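Local coordinates for protein deseasin MCP-01 (Pseudoalteromonas sp., PDB 3VV3) that cleaves collagen and probably other proteins as a serine protease of the subtilisin family, with calcium ions bound to its catalytic domain, at residues N91-V96 with F137-G142; S56-A61 with P259-A264; L159-V164 with E190-L195. All blocks are in the same frame, centred on the assembly; numbering follows the deposited sequence.

Interaction 1: residues N91-V96 with F137-G142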
loop_
_atom_site.group_PDB
_atom_site.type_symbol
_atom_site.label_atom_id
_atom_site.label_comp_id
_atom_site.label_asym_id
_atom_site.label_seq_id
_atom_site.Cartn_x
_atom_site.Cartn_y
_atom_site.Cartn_z
ATOM N N ASN A 91 21.687 0.120 -4.278
ATOM C CA ASN A 91 20.591 -0.677 -4.806
ATOM C C ASN A 91 21.013 -2.142 -4.665
ATOM O O ASN A 91 21.959 -2.584 -5.326
ATOM C CB ASN A 91 20.348 -0.304 -6.274
ATOM C CG ASN A 91 19.207 -1.087 -6.911
ATOM O OD1 ASN A 91 19.025 -2.274 -6.641
ATOM N ND2 ASN A 91 18.445 -0.423 -7.780
ATOM N N ALA A 92 20.341 -2.874 -3.776
ATOM C CA ALA A 92 20.705 -4.268 -3.489
ATOM C C ALA A 92 20.266 -5.246 -4.570
ATOM O O ALA A 92 20.661 -6.418 -4.557
ATOM C CB ALA A 92 20.154 -4.701 -2.126
ATOM N N ILE A 93 19.437 -4.774 -5.495
ATOM C CA ILE A 93 19.021 -5.594 -6.624
ATOM C C ILE A 93 20.105 -5.613 -7.715
ATOM O O ILE A 93 20.461 -6.679 -8.241
ATOM C CB ILE A 93 17.679 -5.088 -7.210
ATOM C CG1 ILE A 93 16.609 -5.007 -6.116
ATOM C CG2 ILE A 93 17.231 -5.990 -8.352
ATOM C CD1 ILE A 93 15.346 -4.269 -6.560
ATOM N N THR A 94 20.642 -4.438 -8.031
ATOM C CA THR A 94 21.551 -4.288 -9.166
ATOM C C THR A 94 22.998 -4.076 -8.733
ATOM O O THR A 94 23.909 -4.098 -9.566
ATOM C CB THR A 94 21.150 -3.094 -10.038
ATOM O OG1 THR A 94 21.318 -1.876 -9.293
ATOM C CG2 THR A 94 19.697 -3.225 -10.493
ATOM N N ASP A 95 23.191 -3.871 -7.431
ATOM C CA ASP A 95 24.492 -3.550 -6.842
ATOM C C ASP A 95 25.004 -2.156 -7.183
ATOM O O ASP A 95 26.094 -1.774 -6.763
ATOM C CB ASP A 95 25.552 -4.601 -7.197
ATOM C CG ASP A 95 25.337 -5.904 -6.477
ATOM O OD1 ASP A 95 24.582 -5.926 -5.484
ATOM O OD2 ASP A 95 25.919 -6.916 -6.909
ATOM N N VAL A 96 24.228 -1.386 -7.935
ATOM C CA VAL A 96 24.644 -0.020 -8.245
ATOM C C VAL A 96 24.622 0.821 -6.962
ATOM O O VAL A 96 23.726 0.671 -6.129
ATOM C CB VAL A 96 23.767 0.602 -9.349
ATOM C CG1 VAL A 96 24.148 2.057 -9.594
ATOM C CG2 VAL A 96 23.898 -0.217 -10.641
ATOM N N PHE A 137 15.901 -2.390 -1.915
ATOM C CA PHE A 137 15.790 -3.813 -2.247
ATOM C C PHE A 137 14.457 -4.127 -2.933
ATOM O O PHE A 137 14.239 -5.251 -3.376
ATOM C CB PHE A 137 16.009 -4.729 -1.022
ATOM C CG PHE A 137 14.784 -4.913 -0.156
ATOM C CD1 PHE A 137 14.341 -3.889 0.674
ATOM C CD2 PHE A 137 14.083 -6.111 -0.168
ATOM C CE1 PHE A 137 13.211 -4.055 1.480
ATOM C CE2 PHE A 137 12.955 -6.288 0.640
ATOM C CZ PHE A 137 12.521 -5.257 1.462
ATOM N N LEU A 138 13.583 -3.125 -3.023
ATOM C CA LEU A 138 12.313 -3.262 -3.723
ATOM C C LEU A 138 12.325 -2.419 -4.986
ATOM O O LEU A 138 12.632 -1.231 -4.940
ATOM C CB LEU A 138 11.156 -2.817 -2.824
ATOM C CG LEU A 138 10.984 -3.696 -1.588
ATOM C CD1 LEU A 138 10.019 -3.057 -0.600
ATOM C CD2 LEU A 138 10.525 -5.100 -1.988
ATOM N N ALA A 139 11.973 -3.039 -6.107
ATOM C CA ALA A 139 12.040 -2.374 -7.404
ATOM C C ALA A 139 10.847 -1.462 -7.631
ATOM O O ALA A 139 9.917 -1.429 -6.820
ATOM C CB ALA A 139 12.122 -3.406 -8.511
ATOM N N ALA A 140 10.872 -0.742 -8.751
ATOM C CA ALA A 140 9.778 0.153 -9.113
ATOM C C ALA A 140 8.442 -0.582 -9.186
ATOM O O ALA A 140 7.381 0.015 -8.946
ATOM C CB ALA A 140 10.079 0.838 -10.433
ATOM N N ASP A 141 8.496 -1.869 -9.527
ATOM C CA ASP A 141 7.282 -2.681 -9.622
ATOM C C ASP A 141 7.059 -3.580 -8.406
ATOM O O ASP A 141 6.283 -4.545 -8.478
ATOM C CB ASP A 141 7.277 -3.522 -10.901
ATOM C CG ASP A 141 8.216 -4.725 -10.827
ATOM O OD1 ASP A 141 9.059 -4.795 -9.909
ATOM O OD2 ASP A 141 8.104 -5.615 -11.698
ATOM N N GLY A 142 7.742 -3.281 -7.303
ATOM C CA GLY A 142 7.536 -4.022 -6.067
ATOM C C GLY A 142 8.348 -5.299 -5.929
ATOM O O GLY A 142 8.308 -5.963 -4.884
#

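Interaction 2: residues S56-A61 with P259-A264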
loop_
_atom_site.group_PDB
_atom_site.type_symbol
_atom_site.label_atom_id
_atom_site.label_comp_id
_atom_site.label_asym_id
_atom_site.label_seq_id
_atom_site.Cartn_x
_atom_site.Cartn_y
_atom_site.Cartn_z
ATOM N N SER A 56 17.313 13.542 -3.882
ATOM C CA SER A 56 17.276 14.773 -4.680
ATOM C C SER A 56 16.059 15.644 -4.350
ATOM O O SER A 56 15.975 16.795 -4.777
ATOM C CB SER A 56 17.304 14.454 -6.180
ATOM O OG SER A 56 16.009 14.145 -6.678
ATOM N N HIS A 57 15.115 15.091 -3.597
ATOM C CA HIS A 57 13.939 15.851 -3.176
ATOM C C HIS A 57 14.366 17.076 -2.358
ATOM O O HIS A 57 15.163 16.968 -1.420
ATOM C CB HIS A 57 12.990 14.964 -2.353
ATOM C CG HIS A 57 11.666 15.599 -2.062
ATOM N ND1 HIS A 57 10.470 15.069 -2.500
ATOM C CD2 HIS A 57 11.351 16.728 -1.387
ATOM C CE1 HIS A 57 9.475 15.841 -2.096
ATOM N NE2 HIS A 57 9.984 16.853 -1.418
ATOM N N PRO A 58 13.854 18.259 -2.724
ATOM C CA PRO A 58 14.237 19.484 -2.011
ATOM C C PRO A 58 14.036 19.423 -0.491
ATOM O O PRO A 58 14.738 20.132 0.242
ATOM C CB PRO A 58 13.321 20.544 -2.637
ATOM C CG PRO A 58 13.087 20.048 -4.028
ATOM C CD PRO A 58 13.013 18.536 -3.903
ATOM N N ASP A 59 13.102 18.600 -0.014
ATOM C CA ASP A 59 12.884 18.499 1.424
ATOM C C ASP A 59 13.615 17.316 2.079
ATOM O O ASP A 59 13.434 17.070 3.271
ATOM C CB ASP A 59 11.381 18.491 1.783
ATOM C CG ASP A 59 11.085 19.288 3.045
ATOM O OD1 ASP A 59 11.884 20.198 3.364
ATOM O OD2 ASP A 59 10.070 19.011 3.723
ATOM N N LEU A 60 14.441 16.600 1.313
ATOM C CA LEU A 60 15.281 15.536 1.889
ATOM C C LEU A 60 16.776 15.755 1.669
ATOM O O LEU A 60 17.593 15.249 2.440
ATOM C CB LEU A 60 14.908 14.165 1.312
ATOM C CG LEU A 60 13.529 13.612 1.664
ATOM C CD1 LEU A 60 13.277 12.308 0.912
ATOM C CD2 LEU A 60 13.393 13.401 3.154
ATOM N N ALA A 61 17.126 16.494 0.618
ATOM C CA ALA A 61 18.519 16.624 0.180
ATOM C C ALA A 61 19.491 16.990 1.298
ATOM O O ALA A 61 20.594 16.441 1.380
ATOM C CB ALA A 61 18.629 17.628 -0.972
ATOM N N PRO A 259 8.721 11.112 -4.492
ATOM C CA PRO A 259 9.596 11.580 -5.575
ATOM C C PRO A 259 8.926 12.564 -6.537
ATOM O O PRO A 259 7.700 12.691 -6.572
ATOM C CB PRO A 259 9.988 10.284 -6.294
ATOM C CG PRO A 259 9.876 9.224 -5.222
ATOM C CD PRO A 259 8.655 9.641 -4.441
ATOM N N GLY A 260 9.744 13.266 -7.314
ATOM C CA GLY A 260 9.236 14.309 -8.185
ATOM C C GLY A 260 8.824 15.555 -7.418
ATOM O O GLY A 260 7.847 16.212 -7.781
ATOM N N ASN A 261 9.554 15.864 -6.345
ATOM C CA ASN A 261 9.330 17.087 -5.570
ATOM C C ASN A 261 7.865 17.263 -5.186
ATOM O O ASN A 261 7.293 18.346 -5.329
ATOM C CB ASN A 261 9.825 18.314 -6.347
ATOM C CG ASN A 261 9.787 19.589 -5.524
ATOM O OD1 ASN A 261 9.794 19.553 -4.296
ATOM N ND2 ASN A 261 9.748 20.731 -6.205
ATOM N N SER A 262 7.261 16.188 -4.697
ATOM C CA SER A 262 5.851 16.210 -4.336
ATOM C C SER A 262 5.639 15.670 -2.926
ATOM O O SER A 262 6.589 15.293 -2.238
ATOM C CB SER A 262 5.025 15.387 -5.332
ATOM O OG SER A 262 5.175 15.864 -6.661
ATOM N N TYR A 263 4.377 15.642 -2.511
ATOM C CA TYR A 263 3.993 15.162 -1.192
ATOM C C TYR A 263 2.728 14.345 -1.358
ATOM O O TYR A 263 1.928 14.610 -2.253
ATOM C CB TYR A 263 3.773 16.342 -0.232
ATOM C CG TYR A 263 4.985 17.238 -0.208
ATOM C CD1 TYR A 263 5.167 18.224 -1.177
ATOM C CD2 TYR A 263 5.981 17.058 0.735
ATOM C CE1 TYR A 263 6.295 19.025 -1.185
ATOM C CE2 TYR A 263 7.116 17.854 0.741
ATOM C CZ TYR A 263 7.270 18.834 -0.221
ATOM O OH TYR A 263 8.406 19.619 -0.214
ATOM N N ALA A 264 2.564 13.333 -0.513
ATOM C CA ALA A 264 1.397 12.474 -0.600
ATOM C C ALA A 264 1.049 11.902 0.759
ATOM O O ALA A 264 1.900 11.800 1.646
ATOM C CB ALA A 264 1.637 11.350 -1.600
#

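Interaction 3: residues L159-V164 with E190-L195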
loop_
_atom_site.group_PDB
_atom_site.type_symbol
_atom_site.label_atom_id
_atom_site.label_comp_id
_atom_site.label_asym_id
_atom_site.label_seq_id
_atom_site.Cartn_x
_atom_site.Cartn_y
_atom_site.Cartn_z
ATOM N N LEU A 159 28.514 -0.487 7.418
ATOM C CA LEU A 159 28.768 0.936 7.641
ATOM C C LEU A 159 29.027 1.206 9.128
ATOM O O LEU A 159 29.987 1.897 9.500
ATOM C CB LEU A 159 27.595 1.784 7.144
ATOM C CG LEU A 159 27.338 1.849 5.635
ATOM C CD1 LEU A 159 26.116 2.738 5.346
ATOM C CD2 LEU A 159 28.564 2.386 4.904
ATOM N N LYS A 160 28.169 0.649 9.971
ATOM C CA LYS A 160 28.268 0.839 11.412
ATOM C C LYS A 160 29.597 0.280 11.934
ATOM O O LYS A 160 30.294 0.941 12.706
ATOM C CB LYS A 160 27.070 0.182 12.116
ATOM C CG LYS A 160 27.188 0.078 13.646
ATOM C CD LYS A 160 27.308 1.450 14.287
ATOM C CE LYS A 160 27.291 1.376 15.809
ATOM N NZ LYS A 160 28.408 0.533 16.350
ATOM N N ASN A 161 29.947 -0.935 11.523
ATOM C CA ASN A 161 31.207 -1.532 11.962
ATOM C C ASN A 161 32.408 -0.677 11.551
ATOM O O ASN A 161 33.410 -0.628 12.264
ATOM C CB ASN A 161 31.369 -2.953 11.413
ATOM C CG ASN A 161 30.427 -3.951 12.060
ATOM O OD1 ASN A 161 29.807 -3.681 13.096
ATOM N ND2 ASN A 161 30.321 -5.129 11.446
ATOM N N ALA A 162 32.292 0.010 10.414
ATOM C CA ALA A 162 33.379 0.854 9.920
ATOM C C ALA A 162 33.440 2.206 10.625
ATOM O O ALA A 162 34.330 3.009 10.358
ATOM C CB ALA A 162 33.254 1.047 8.412
ATOM N N GLY A 163 32.486 2.466 11.516
ATOM C CA GLY A 163 32.516 3.684 12.304
ATOM C C GLY A 163 31.441 4.707 11.969
ATOM O O GLY A 163 31.411 5.780 12.562
ATOM N N VAL A 164 30.569 4.395 11.015
ATOM C CA VAL A 164 29.437 5.277 10.722
ATOM C C VAL A 164 28.465 5.227 11.898
ATOM O O VAL A 164 28.185 4.156 12.415
ATOM C CB VAL A 164 28.711 4.865 9.422
ATOM C CG1 VAL A 164 27.474 5.743 9.209
ATOM C CG2 VAL A 164 29.659 4.960 8.223
ATOM N N GLU A 190 22.329 -6.683 15.814
ATOM C CA GLU A 190 22.295 -6.495 17.263
ATOM C C GLU A 190 23.701 -6.385 17.836
ATOM O O GLU A 190 23.957 -5.556 18.704
ATOM C CB GLU A 190 21.532 -7.619 17.980
ATOM C CG GLU A 190 21.405 -7.339 19.485
ATOM C CD GLU A 190 20.572 -8.362 20.235
ATOM O OE1 GLU A 190 20.168 -9.376 19.632
ATOM O OE2 GLU A 190 20.327 -8.143 21.446
ATOM N N GLN A 191 24.619 -7.218 17.360
ATOM C CA GLN A 191 25.980 -7.167 17.889
ATOM C C GLN A 191 26.636 -5.828 17.532
ATOM O O GLN A 191 27.553 -5.377 18.222
ATOM C CB GLN A 191 26.833 -8.350 17.394
ATOM C CG GLN A 191 26.153 -9.724 17.465
ATOM C CD GLN A 191 25.463 -10.008 18.796
ATOM O OE1 GLN A 191 26.080 -9.951 19.863
ATOM N NE2 GLN A 191 24.170 -10.338 18.732
ATOM N N ALA A 192 26.144 -5.191 16.468
ATOM C CA ALA A 192 26.647 -3.884 16.034
ATOM C C ALA A 192 25.939 -2.698 16.700
ATOM O O ALA A 192 26.198 -1.540 16.358
ATOM C CB ALA A 192 26.561 -3.762 14.509
ATOM N N ASP A 193 25.041 -2.994 17.637
ATOM C CA ASP A 193 24.289 -1.984 18.396
ATOM C C ASP A 193 23.273 -1.222 17.554
ATOM O O ASP A 193 23.104 -0.010 17.707
ATOM C CB ASP A 193 25.230 -1.013 19.122
ATOM C CG ASP A 193 26.200 -1.730 20.057
ATOM O OD1 ASP A 193 25.765 -2.626 20.806
ATOM O OD2 ASP A 193 27.405 -1.389 20.037
ATOM N N ILE A 194 22.578 -1.953 16.688
ATOM C CA ILE A 194 21.587 -1.353 15.800
ATOM C C ILE A 194 20.178 -1.777 16.208
ATOM O O ILE A 194 19.928 -2.948 16.489
ATOM C CB ILE A 194 21.855 -1.762 14.340
ATOM C CG1 ILE A 194 23.238 -1.257 13.914
ATOM C CG2 ILE A 194 20.761 -1.218 13.402
ATOM C CD1 ILE A 194 23.669 -1.726 12.524
ATOM N N LEU A 195 19.273 -0.805 16.245
ATOM C CA LEU A 195 17.873 -1.051 16.554
ATOM C C LEU A 195 17.133 -1.288 15.247
ATOM O O LEU A 195 17.239 -0.487 14.324
ATOM C CB LEU A 195 17.286 0.173 17.257
ATOM C CG LEU A 195 15.809 0.136 17.645
ATOM C CD1 LEU A 195 15.618 -0.770 18.851
ATOM C CD2 LEU A 195 15.330 1.552 17.952
HETATM O O HOH W 1 28.676 0.925 19.167
#

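Interaction 1: residues N91-V96 with F137-G142
Ile93 reaches across to the backbone of Phe137, Leu138 and Ala139. Its CG1 branch does the touching. CG1 leaves CB anti to the carbonyl carbon, beside the backbone N (chi1 -54°), and the extended next torsion carries CD1 on to the other segment. Ile93 CG1 passes the carbonyl O of Phe137 at 3.6 Å. Ile93 CD1 then lies 3.5 Å from Phe137 O, 3.6 Å from Ala139 N and 3.9 Å from Ala139 CB. No hydrogen bond joins the segments. Ala92 adds a looser methyl contact, its CB 4.3 Å from Phe137 CB.

Asn91 shapes the turn that presents Ile93. Its OD1 accepts from Ile93 N at 2.8 Å, in the carbonyl plane, as an Asx turn. It also accepts from Thr94 N, which comes from above that plane.

Phe137 and Leu138 have backbone hydrogen bonds with Asp50, and Leu138 borders the probable catalytic triad of Asp50, His105 and Ser270. The loops leave the C-terminal ends of neighbouring parallel strands, 89-91 and 131-136, and a backbone hydrogen bond between Ala92 and Lys136 ties them there. Helix 146-161 packs on Ala92 and Phe137 through Cys152, and its Lys151 makes a salt bridge with Asp95.

Interaction 2: residues S56-A61 with P259-A264
The His57 ring has Asn261 CA over one face and Ser262 O and Tyr263 OH at its edge. Its CG is anti to the backbone N (chi1 -171°), which sends the ring across to the other segment. Asn261 CA stands over the imidazole face, 4.0 Å from the His57 ring centroid, a CH-pi contact. Ser262 O lies 2.9 Å from His57 CE1. This is a close C-H to carbonyl approach.

Tyr263 turns the other way at its first torsion. Its CG is anti to the carbonyl carbon, beside the backbone N, and the ring swings back to His57. The imidazole points its edge at the phenol face in an offset edge-to-face pair, with planes at 79° and centroids 5.2 Å apart. His57 NE2 also gives a weak hydrogen bond to Tyr263 OH, long at 3.4 Å but nearly straight at 170°. Asp59 CB packs against the same hydroxyl, while its carboxylate bonds Asn119 and the backbone N of Val123.

Asn261 crosses Pro58 at about a right angle. Asn261 OD1 meets the CG-CD edge of the Pro58 ring, 3.3 Å from Pro58 CG. The loop after strand 45-50 is thus packed on the turn of the antiparallel hairpin 254-258/262-266, where Asn261 has positive phi.

Replacing the His57 ring by an alanine methyl is likely to leave the Tyr263 face without its edge partner and its hydroxyl without the NE2 donor, and to open a gap under Asn261 CA.

His57 ND1 makes a weak hydrogen bond to Val258 O. The two weak bonds and the CH-pi contact probably restrain the ring's rotation. A carbonyl O can only accept, so protons on both nitrogens would fit. The ring may then be cationic, which would also favour the close CE1 approach to Ser262 O.

Interaction 3: residues L159-V164 with E190-L195
Lys160 CG is anti to its own backbone nitrogen (chi1 169°), and the chain then bends at chi2 (61°) and again at chi4 (59°). The two bends curl the side chain round the carbonyl O of Ala192 rather than letting it run straight out. CG and CE both pass close to that oxygen, CE at 3.2 Å. The ammonium ends 3.0 Å from it, so Lys160 NZ gives Ala192 O a hydrogen bond, though a weak one.

A water carries the grip further. It accepts from Lys160 NZ at 2.9 Å and donates to Asp193 OD2 at 2.8 Å. The two charged groups do not meet directly: Lys160 NZ and Asp193 OD2 are 4.3 Å apart, too far for a direct ion pair. Their opposite charges probably still favour the arrangement.

The aliphatic part of the lysine packs on apolar groups. Lys160 CB touches Ile194 CD1 at 3.9 Å, and CG lies near the methyl of Ala192. Asn161 reaches that methyl too, its OD1 3.5 Å from Ala192 CB.

Val157 of helix 146-161 touches both Ala192 and Ile194, and Leu169 of strand 166-171 touches Ile194. Asp193 also packs on Thr292 at helix 292-301.

Each segment holds the C-terminal end of a helix, closed by a Schellman motif, with Gly163 and Asp193 as the positive-phi residues. Each leads into a strand of the parallel sheet, 166-171 and 195-199. The arrangement is typical of the alpha/beta subtilisin fold, in which successive helix-to-strand turns lie side by side at one end of the sheet.

Overall arrangement
The three contacts lie well apart, with centres about 20 Å (1 and 2), 23 Å (1 and 3) and 28 Å (2 and 3) from one another, and none touches another. Interactions 1 and 3 are nested, one after the other, inside the stretch of chain that interaction 2 closes. They share the parallel sheet and helix 146-161. Interaction 2 ties the loop after strand 45-50 to the two-stranded sheet 254-258 and 262-266. It alone joins early and late parts of the chain. Interactions 1 and 3 fasten neighbouring units at opposite ends of the parallel sheet, interaction 1 at the end that carries the probable catalytic triad.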